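Local coordinates for flagellar hook protein FlgE (PDB 5AY6) that probably builds, as the subunit of the bacterial flagellar hook, the curved tube that acts as a universal joint between motor and filament, at residues Lys3-Val9 with Glu276-Asp282; Asn194-Leu200 with Ser216-Phe222. All coordinates share one frame; numbering follows the deposited sequence.

Contact 1 (Lys3-Val9 with Glu276-Asp282); sequences KTTRVGV and EQEVQID
R6-V9 and Q277-D282 run side by side as parallel beta strands, their axes 16° apart and 4.7 Å at closest approach. They are the two central strands of a mixed four-stranded sheet, with 242-245 beyond one and 298-304 beyond the other. The backbone bonds follow the parallel pattern: T5 O accepts from Q280 N, V7 N gives to Q280 O, D282 N gives to V7 O at 2.7 Å, and V9 N gives to D282 O.

R6, Q280 and D282 share one face of the sheet. The R6 chain is extended, with CG anti to N (chi1 -179°), and runs alongside Q280. Q280 NE2 sits over the centre of the guanidinium, 3.3 Å from R6 CZ, with the two planes 25° apart. At the edge of the same group, R6 NH2 makes a salt bridge to D282 OD2 (3.2 Å), in the guanidinium plane but from above the carboxylate plane. On the opposite face V7 is buried. Its CG2 lies 3.7 Å from I281 CG1.

Ahead of the paired residues R6 and Q280, the bent side chain of Q277 brings NE2 to T4 O at 3.0 Å, on a lone pair. The same nitrogen also binds S174 O. A water links T4 O to E278 O. One residue further out, K3 NZ meets E276 O at 2.8 Å, nearly along the C=O axis.

Contact 2 (Asn194-Leu200 with Ser216-Phe222); sequences NQWYAEL and STGIIEF
A198 N donates a hydrogen bond to G218 O at 2.8 Å, and G218 N returns a bond to A198 O. This pair lies midway along an antiparallel beta hairpin, strands 195-202 and 214-222, in the part of the chain assigned to the FlaE D2 family. W196 and I220 form the next hydrogen-bonded pair, L200 and S216 the one after A198. F222 N closes one end on N194 O (2.9 Å).

W196, A198, L200, S216 and I220 share one face, and the F222 ring comes up to W196 there. The edge of F222 is turned toward the face of the W196 five-membered ring in an offset edge-to-face pair. The planes are 81° apart, and F222 CE1 comes to 3.7 Å from W196 CD1. K189 adds a cation-pi contact to the indole. Beside this pair, I220 CD1 reaches A198 CB (3.7 Å), and G218 brings no side chain opposite A198.

The other side carries Q195, Y197, E199, T217, I219 and E221. I219 is shared by two neighbours. Its CG2, anti to N, meets Q195 CG at 3.6 Å, while CG1, on the N side (chi1 -58°), runs alongside Y197 CD1 at 3.9 Å. The Y197 hydroxyl is hydrogen-bonded to S54 O. E199 CG lies 3.8 Å from T217 CG2; E199 OE2 is hydrogen-bonded to Y145 OH and M152 N, OE1 to S153 OG and Q214 NE2. All hydrogen bonds between the two strands are thus made by backbone atoms, while the polar ends of N194, Q195, Y197, E199 and S216 find partners elsewhere in the chain.

In the fold
Both segments of contact 2 fall between the two segments of contact 1 along the chain. Contact 1 pairs the N-terminal strand 6-12 with strand 277-291, late in the chain, across 266 intervening residues. Contact 2 is a local hairpin with 15 residues between its segments. The two belong to different sheets and their centres are about 19 Å apart. They still touch: I281 CD1 packs 4.2 Å from L200 CD1. Strand 167-174 adds a second link, since it is an outer strand of the sheet holding contact 2 and also packs on V7 and V9 of contact 1. Contact 2 lies about 7 Å from the centre of the chain, contact 1 about 24 Å, between centres.

Contact 1 (Lys3-Val9 with Glu276-Asp282)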
ATOM      1  N   LYS A   3      15.550 -16.981  22.663  1.00 24.97           N
ATOM      2  CA  LYS A   3      14.478 -16.910  21.665  1.00 19.51           C
ATOM      3  C   LYS A   3      13.676 -15.628  21.857  1.00 13.54           C
ATOM      4  O   LYS A   3      13.139 -15.370  22.936  1.00 21.69           O
ATOM      5  CB  LYS A   3      13.576 -18.138  21.765  1.00 25.24           C
ATOM      6  CG  LYS A   3      12.522 -18.258  20.682  1.00 22.12           C
ATOM      7  CD  LYS A   3      11.653 -19.483  20.941  1.00 23.39           C
ATOM      8  CE  LYS A   3      10.467 -19.558  20.004  1.00 22.65           C
ATOM      9  NZ  LYS A   3       9.438 -20.490  20.550  1.00 26.05           N
ATOM     10  N   THR A   4      13.600 -14.824  20.804  1.00 13.27           N
ATOM     11  CA  THR A   4      12.972 -13.509  20.885  1.00 16.27           C
ATOM     12  C   THR A   4      11.452 -13.595  20.987  1.00 18.58           C
ATOM     13  O   THR A   4      10.799 -14.261  20.183  1.00 16.57           O
ATOM     14  CB  THR A   4      13.340 -12.646  19.672  1.00 17.29           C
ATOM     15  OG1 THR A   4      14.764 -12.580  19.548  1.00 13.17           O
ATOM     16  CG2 THR A   4      12.777 -11.237  19.829  1.00 13.66           C
ATOM     17  N   THR A   5      10.893 -12.904  21.974  1.00 10.99           N
ATOM     18  CA  THR A   5       9.454 -12.929  22.197  1.00 15.72           C
ATOM     19  C   THR A   5       8.831 -11.535  22.157  1.00 11.85           C
ATOM     20  O   THR A   5       7.617 -11.396  22.042  1.00 10.73           O
ATOM     21  CB  THR A   5       9.120 -13.583  23.546  1.00 20.15           C
ATOM     22  OG1 THR A   5       9.794 -12.875  24.594  1.00 19.62           O
ATOM     23  CG2 THR A   5       9.577 -15.036  23.559  1.00 12.43           C
ATOM     24  N   ARG A   6       9.656 -10.501  22.267  1.00 12.86           N
ATOM     25  CA  ARG A   6       9.136  -9.141  22.248  1.00 10.69           C
ATOM     26  C   ARG A   6      10.158  -8.155  21.716  1.00 11.74           C
ATOM     27  O   ARG A   6      11.309  -8.150  22.150  1.00 14.59           O
ATOM     28  CB  ARG A   6       8.688  -8.712  23.649  1.00 13.91           C
ATOM     29  CG  ARG A   6       8.110  -7.308  23.699  1.00 18.80           C
ATOM     30  CD  ARG A   6       7.517  -6.984  25.065  1.00 16.32           C
ATOM     31  NE  ARG A   6       6.993  -5.622  25.110  1.00 12.67           N
ATOM     32  CZ  ARG A   6       6.134  -5.175  26.024  1.00 15.17           C
ATOM     33  NH1 ARG A   6       5.703  -5.983  26.982  1.00 11.94           N
ATOM     34  NH2 ARG A   6       5.715  -3.916  25.986  1.00 10.97           N
ATOM     35  N   VAL A   7       9.730  -7.319  20.776  1.00 11.61           N
ATOM     36  CA  VAL A   7      10.594  -6.282  20.233  1.00 11.47           C
ATOM     37  C   VAL A   7       9.921  -4.922  20.328  1.00 12.26           C
ATOM     38  O   VAL A   7       8.709  -4.799  20.163  1.00 13.21           O
ATOM     39  CB  VAL A   7      10.991  -6.558  18.759  1.00 19.70           C
ATOM     40  CG1 VAL A   7      11.648  -7.925  18.630  1.00 23.51           C
ATOM     41  CG2 VAL A   7       9.790  -6.468  17.847  1.00 17.99           C
ATOM     42  N   GLY A   8      10.716  -3.903  20.635  1.00 15.41           N
ATOM     43  CA  GLY A   8      10.223  -2.544  20.670  1.00 10.05           C
ATOM     44  C   GLY A   8      10.901  -1.755  19.572  1.00 18.12           C
ATOM     45  O   GLY A   8      12.130  -1.719  19.492  1.00 13.67           O
ATOM     46  N   VAL A   9      10.109  -1.138  18.706  1.00 13.91           N
ATOM     47  CA  VAL A   9      10.679  -0.342  17.634  1.00 16.32           C
ATOM     48  C   VAL A   9      10.716   1.117  18.032  1.00 14.14           C
ATOM     49  O   VAL A   9       9.686   1.708  18.355  1.00 19.44           O
ATOM     50  CB  VAL A   9       9.899  -0.485  16.320  1.00 16.39           C
ATOM     51  CG1 VAL A   9      10.391   0.537  15.310  1.00 15.19           C
ATOM     52  CG2 VAL A   9      10.040  -1.899  15.764  1.00 12.29           C
ATOM     53  N   GLU A 276       7.835 -22.759  16.363  1.00 13.65           N
ATOM     54  CA  GLU A 276       6.904 -21.652  16.240  1.00  8.82           C
ATOM     55  C   GLU A 276       7.444 -20.455  17.005  1.00 16.75           C
ATOM     56  O   GLU A 276       7.987 -20.605  18.101  1.00 14.13           O
ATOM     57  CB  GLU A 276       5.527 -22.048  16.768  1.00 12.96           C
ATOM     58  CG  GLU A 276       4.555 -20.897  16.925  1.00  8.97           C
ATOM     59  CD  GLU A 276       3.169 -21.376  17.301  1.00 18.82           C
ATOM     60  OE1 GLU A 276       2.669 -22.293  16.622  1.00 19.04           O
ATOM     61  OE2 GLU A 276       2.586 -20.846  18.270  1.00 15.44           O
ATOM     62  N   GLN A 277       7.312 -19.273  16.419  1.00 15.56           N
ATOM     63  CA  GLN A 277       7.832 -18.067  17.041  1.00 13.92           C
ATOM     64  C   GLN A 277       6.790 -16.957  17.077  1.00 13.02           C
ATOM     65  O   GLN A 277       6.583 -16.248  16.094  1.00 10.90           O
ATOM     66  CB  GLN A 277       9.088 -17.593  16.312  1.00 10.81           C
ATOM     67  CG  GLN A 277       9.817 -16.451  17.014  1.00 15.11           C
ATOM     68  CD  GLN A 277      11.326 -16.637  17.041  1.00 17.71           C
ATOM     69  OE1 GLN A 277      11.877 -17.488  16.339  1.00 10.82           O
ATOM     70  NE2 GLN A 277      12.002 -15.839  17.867  1.00 14.20           N
ATOM     71  N   GLU A 278       6.139 -16.818  18.226  1.00 12.20           N
ATOM     72  CA  GLU A 278       5.194 -15.736  18.458  1.00  8.08           C
ATOM     73  C   GLU A 278       5.955 -14.558  19.051  1.00 13.38           C
ATOM     74  O   GLU A 278       6.617 -14.696  20.077  1.00 14.58           O
ATOM     75  CB  GLU A 278       4.070 -16.189  19.390  1.00 11.49           C
ATOM     76  CG  GLU A 278       3.011 -15.140  19.677  1.00 14.89           C
ATOM     77  CD  GLU A 278       1.914 -15.663  20.587  1.00 17.16           C
ATOM     78  OE1 GLU A 278       2.029 -16.814  21.063  1.00 18.19           O
ATOM     79  OE2 GLU A 278       0.940 -14.922  20.832  1.00 22.10           O
ATOM     80  N   VAL A 279       5.884 -13.411  18.383  1.00 12.94           N
ATOM     81  CA  VAL A 279       6.641 -12.238  18.800  1.00 14.44           C
ATOM     82  C   VAL A 279       5.763 -10.998  18.927  1.00 12.01           C
ATOM     83  O   VAL A 279       5.143 -10.553  17.964  1.00  8.87           O
ATOM     84  CB  VAL A 279       7.783 -11.921  17.814  1.00 12.42           C
ATOM     85  CG1 VAL A 279       8.736 -10.917  18.431  1.00 12.70           C
ATOM     86  CG2 VAL A 279       8.535 -13.179  17.437  1.00 18.33           C
ATOM     87  N   GLN A 280       5.709 -10.437  20.128  1.00 10.60           N
ATOM     88  CA  GLN A 280       5.061  -9.154  20.310  1.00  9.31           C
ATOM     89  C   GLN A 280       5.918  -8.072  19.659  1.00  9.49           C
ATOM     90  O   GLN A 280       7.133  -8.032  19.855  1.00 10.59           O
ATOM     91  CB  GLN A 280       4.847  -8.850  21.794  1.00 10.32           C
ATOM     92  CG  GLN A 280       4.337  -7.446  22.046  1.00  4.92           C
ATOM     93  CD  GLN A 280       3.962  -7.206  23.488  1.00 14.24           C
ATOM     94  OE1 GLN A 280       3.881  -8.143  24.284  1.00 20.18           O
ATOM     95  NE2 GLN A 280       3.722  -5.947  23.836  1.00 10.24           N
ATOM     96  N   ILE A 281       5.290  -7.207  18.875  1.00 10.52           N
ATOM     97  CA  ILE A 281       6.015  -6.117  18.236  1.00  9.38           C
ATOM     98  C   ILE A 281       5.424  -4.794  18.685  1.00 11.23           C
ATOM     99  O   ILE A 281       4.332  -4.407  18.268  1.00 12.10           O
ATOM    100  CB  ILE A 281       5.981  -6.237  16.701  1.00  9.86           C
ATOM    101  CG1 ILE A 281       6.661  -7.543  16.279  1.00 12.54           C
ATOM    102  CG2 ILE A 281       6.660  -5.030  16.054  1.00 14.73           C
ATOM    103  CD1 ILE A 281       6.566  -7.845  14.806  1.00 20.31           C
ATOM    104  N   ASP A 282       6.160  -4.115  19.557  1.00 13.03           N
ATOM    105  CA  ASP A 282       5.685  -2.913  20.222  1.00 13.37           C
ATOM    106  C   ASP A 282       6.109  -1.664  19.450  1.00 17.95           C
ATOM    107  O   ASP A 282       7.289  -1.314  19.412  1.00 16.48           O
ATOM    108  CB  ASP A 282       6.222  -2.889  21.660  1.00 23.11           C
ATOM    109  CG  ASP A 282       5.547  -1.845  22.531  1.00 32.95           C
ATOM    110  OD1 ASP A 282       4.555  -1.226  22.082  1.00 29.81           O
ATOM    111  OD2 ASP A 282       6.002  -1.660  23.684  1.00 30.15           O
TER
HETATM  112  O   HOH W   1       8.975 -16.303  20.354  1.00 18.24           O
HETATM  113  O   HOH W   2       8.125   0.815  20.920  1.00 16.47           O

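Contact 2 (Asn194-Leu200 with Ser216-Phe222)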
ATOM      1  N   ASN A 194      -0.515  11.584   6.499  1.00 18.05           N
ATOM      2  CA  ASN A 194       0.047  10.859   7.635  1.00 16.54           C
ATOM      3  C   ASN A 194      -0.142   9.360   7.509  1.00 22.67           C
ATOM      4  O   ASN A 194      -0.230   8.642   8.506  1.00 19.30           O
ATOM      5  CB  ASN A 194      -0.573  11.367   8.935  1.00 22.22           C
ATOM      6  CG  ASN A 194      -0.342  12.843   9.135  1.00 20.93           C
ATOM      7  OD1 ASN A 194       0.794  13.313   9.081  1.00 22.93           O
ATOM      8  ND2 ASN A 194      -1.420  13.590   9.337  1.00 21.38           N
ATOM      9  N   GLN A 195      -0.181   8.898   6.265  1.00 17.73           N
ATOM     10  CA  GLN A 195      -0.502   7.516   5.962  1.00 19.22           C
ATOM     11  C   GLN A 195       0.678   6.824   5.294  1.00 14.40           C
ATOM     12  O   GLN A 195       1.326   7.398   4.420  1.00 14.15           O
ATOM     13  CB  GLN A 195      -1.730   7.461   5.060  1.00 15.27           C
ATOM     14  CG  GLN A 195      -2.064   6.090   4.531  1.00 21.21           C
ATOM     15  CD  GLN A 195      -3.023   6.157   3.370  1.00 25.49           C
ATOM     16  OE1 GLN A 195      -2.632   6.478   2.244  1.00 19.84           O
ATOM     17  NE2 GLN A 195      -4.294   5.878   3.636  1.00 25.63           N
ATOM     18  N   TRP A 196       0.959   5.596   5.714  1.00 12.40           N
ATOM     19  CA  TRP A 196       2.052   4.818   5.139  1.00  9.63           C
ATOM     20  C   TRP A 196       1.577   3.399   4.805  1.00 12.78           C
ATOM     21  O   TRP A 196       0.707   2.860   5.488  1.00 11.83           O
ATOM     22  CB  TRP A 196       3.242   4.765   6.105  1.00  9.18           C
ATOM     23  CG  TRP A 196       3.886   6.105   6.372  1.00 16.53           C
ATOM     24  CD1 TRP A 196       3.334   7.169   7.033  1.00 17.97           C
ATOM     25  CD2 TRP A 196       5.207   6.515   5.990  1.00 16.85           C
ATOM     26  NE1 TRP A 196       4.224   8.213   7.077  1.00 12.04           N
ATOM     27  CE2 TRP A 196       5.382   7.837   6.449  1.00 14.48           C
ATOM     28  CE3 TRP A 196       6.256   5.891   5.311  1.00 17.22           C
ATOM     29  CZ2 TRP A 196       6.567   8.546   6.245  1.00 15.33           C
ATOM     30  CZ3 TRP A 196       7.432   6.598   5.109  1.00 18.25           C
ATOM     31  CH2 TRP A 196       7.575   7.913   5.572  1.00 11.49           C
ATOM     32  N   TYR A 197       2.135   2.808   3.751  1.00  8.18           N
ATOM     33  CA  TYR A 197       1.879   1.403   3.428  1.00  9.72           C
ATOM     34  C   TYR A 197       3.011   0.564   4.004  1.00 12.12           C
ATOM     35  O   TYR A 197       4.186   0.865   3.781  1.00  9.99           O
ATOM     36  CB  TYR A 197       1.768   1.185   1.913  1.00  9.34           C
ATOM     37  CG  TYR A 197       0.608   1.896   1.256  1.00 12.23           C
ATOM     38  CD1 TYR A 197      -0.486   2.320   2.002  1.00 15.13           C
ATOM     39  CD2 TYR A 197       0.602   2.141  -0.112  1.00  8.57           C
ATOM     40  CE1 TYR A 197      -1.551   2.966   1.404  1.00 10.76           C
ATOM     41  CE2 TYR A 197      -0.458   2.792  -0.717  1.00 12.42           C
ATOM     42  CZ  TYR A 197      -1.532   3.199   0.044  1.00 11.67           C
ATOM     43  OH  TYR A 197      -2.596   3.838  -0.551  1.00 14.19           O
ATOM     44  N   ALA A 198       2.665  -0.478   4.755  1.00 13.03           N
ATOM     45  CA  ALA A 198       3.673  -1.250   5.473  1.00  8.54           C
ATOM     46  C   ALA A 198       3.610  -2.740   5.175  1.00  7.92           C
ATOM     47  O   ALA A 198       2.544  -3.286   4.894  1.00  9.24           O
ATOM     48  CB  ALA A 198       3.529  -1.018   6.969  1.00 15.32           C
ATOM     49  N   GLU A 199       4.770  -3.385   5.222  1.00  7.56           N
ATOM     50  CA  GLU A 199       4.846  -4.838   5.161  1.00  8.32           C
ATOM     51  C   GLU A 199       5.799  -5.348   6.227  1.00 14.31           C
ATOM     52  O   GLU A 199       6.833  -4.735   6.499  1.00 13.52           O
ATOM     53  CB  GLU A 199       5.311  -5.319   3.779  1.00 10.34           C
ATOM     54  CG  GLU A 199       4.418  -4.876   2.635  1.00  8.02           C
ATOM     55  CD  GLU A 199       4.998  -5.185   1.265  1.00  7.79           C
ATOM     56  OE1 GLU A 199       5.676  -6.226   1.102  1.00 11.57           O
ATOM     57  OE2 GLU A 199       4.768  -4.378   0.345  1.00 14.16           O
ATOM     58  N   LEU A 200       5.432  -6.462   6.843  1.00 10.50           N
ATOM     59  CA  LEU A 200       6.366  -7.224   7.649  1.00  8.65           C
ATOM     60  C   LEU A 200       6.829  -8.398   6.797  1.00 10.43           C
ATOM     61  O   LEU A 200       6.027  -9.004   6.095  1.00  8.17           O
ATOM     62  CB  LEU A 200       5.719  -7.696   8.949  1.00  8.73           C
ATOM     63  CG  LEU A 200       5.595  -6.621  10.034  1.00 13.23           C
ATOM     64  CD1 LEU A 200       4.685  -7.105  11.151  1.00 13.67           C
ATOM     65  CD2 LEU A 200       6.967  -6.260  10.575  1.00 10.95           C
ATOM     66  N   SER A 216       3.061 -10.143   6.542  1.00  8.75           N
ATOM     67  CA  SER A 216       1.787  -9.437   6.609  1.00 10.06           C
ATOM     68  C   SER A 216       1.901  -8.054   5.992  1.00 14.17           C
ATOM     69  O   SER A 216       2.999  -7.552   5.763  1.00 11.25           O
ATOM     70  CB  SER A 216       1.313  -9.314   8.055  1.00 10.71           C
ATOM     71  OG  SER A 216       2.180  -8.455   8.774  1.00 13.80           O
ATOM     72  N   THR A 217       0.757  -7.440   5.717  1.00 13.18           N
ATOM     73  CA  THR A 217       0.739  -6.095   5.154  1.00 13.18           C
ATOM     74  C   THR A 217      -0.310  -5.264   5.868  1.00 14.22           C
ATOM     75  O   THR A 217      -1.225  -5.809   6.488  1.00 12.00           O
ATOM     76  CB  THR A 217       0.435  -6.103   3.644  1.00 14.05           C
ATOM     77  OG1 THR A 217      -0.932  -6.471   3.430  1.00 18.99           O
ATOM     78  CG2 THR A 217       1.339  -7.083   2.914  1.00 16.77           C
ATOM     79  N   GLY A 218      -0.185  -3.945   5.783  1.00 13.36           N
ATOM     80  CA  GLY A 218      -1.140  -3.080   6.437  1.00 13.00           C
ATOM     81  C   GLY A 218      -0.890  -1.612   6.173  1.00 14.79           C
ATOM     82  O   GLY A 218       0.209  -1.214   5.786  1.00 12.07           O
ATOM     83  N   ILE A 219      -1.928  -0.811   6.376  1.00 10.53           N
ATOM     84  CA  ILE A 219      -1.822   0.634   6.290  1.00 12.49           C
ATOM     85  C   ILE A 219      -1.663   1.204   7.693  1.00 17.44           C
ATOM     86  O   ILE A 219      -2.473   0.935   8.579  1.00 17.98           O
ATOM     87  CB  ILE A 219      -3.048   1.249   5.602  1.00 14.80           C
ATOM     88  CG1 ILE A 219      -3.217   0.649   4.204  1.00 14.93           C
ATOM     89  CG2 ILE A 219      -2.908   2.757   5.528  1.00 16.31           C
ATOM     90  CD1 ILE A 219      -4.427   1.157   3.447  1.00 15.57           C
ATOM     91  N   ILE A 220      -0.597   1.969   7.895  1.00 15.11           N
ATOM     92  CA  ILE A 220      -0.327   2.571   9.192  1.00 16.36           C
ATOM     93  C   ILE A 220      -0.706   4.047   9.155  1.00 25.97           C
ATOM     94  O   ILE A 220      -0.413   4.743   8.179  1.00 13.35           O
ATOM     95  CB  ILE A 220       1.158   2.405   9.586  1.00 20.50           C
ATOM     96  CG1 ILE A 220       1.484   0.927   9.811  1.00 19.03           C
ATOM     97  CG2 ILE A 220       1.483   3.201  10.837  1.00 25.62           C
ATOM     98  CD1 ILE A 220       2.929   0.676  10.198  1.00 30.08           C
ATOM     99  N   GLU A 221      -1.376   4.517  10.206  1.00 21.60           N
ATOM    100  CA  GLU A 221      -1.782   5.915  10.286  1.00 19.52           C
ATOM    101  C   GLU A 221      -1.123   6.615  11.468  1.00 20.39           C
ATOM    102  O   GLU A 221      -0.908   6.017  12.525  1.00 21.55           O
ATOM    103  CB  GLU A 221      -3.303   6.032  10.399  1.00 26.95           C
ATOM    104  CG  GLU A 221      -4.073   5.460   9.216  1.00 39.58           C
ATOM    105  CD  GLU A 221      -4.246   6.452   8.077  1.00 41.50           C
ATOM    106  OE1 GLU A 221      -3.352   7.301   7.873  1.00 43.42           O
ATOM    107  OE2 GLU A 221      -5.280   6.378   7.379  1.00 45.77           O
ATOM    108  N   PHE A 222      -0.799   7.888  11.283  1.00 23.14           N
ATOM    109  CA  PHE A 222      -0.288   8.704  12.377  1.00 20.75           C
ATOM    110  C   PHE A 222      -1.217   9.882  12.632  1.00 19.58           C
ATOM    111  O   PHE A 222      -2.020  10.246  11.776  1.00 19.34           O
ATOM    112  CB  PHE A 222       1.126   9.199  12.074  1.00 18.06           C
ATOM    113  CG  PHE A 222       2.148   8.102  11.988  1.00 19.44           C
ATOM    114  CD1 PHE A 222       2.413   7.476  10.778  1.00 19.47           C
ATOM    115  CD2 PHE A 222       2.847   7.701  13.113  1.00 15.24           C
ATOM    116  CE1 PHE A 222       3.355   6.470  10.695  1.00 12.61           C
ATOM    117  CE2 PHE A 222       3.789   6.695  13.038  1.00 14.48           C
ATOM    118  CZ  PHE A 222       4.044   6.076  11.825  1.00 14.80           C
TER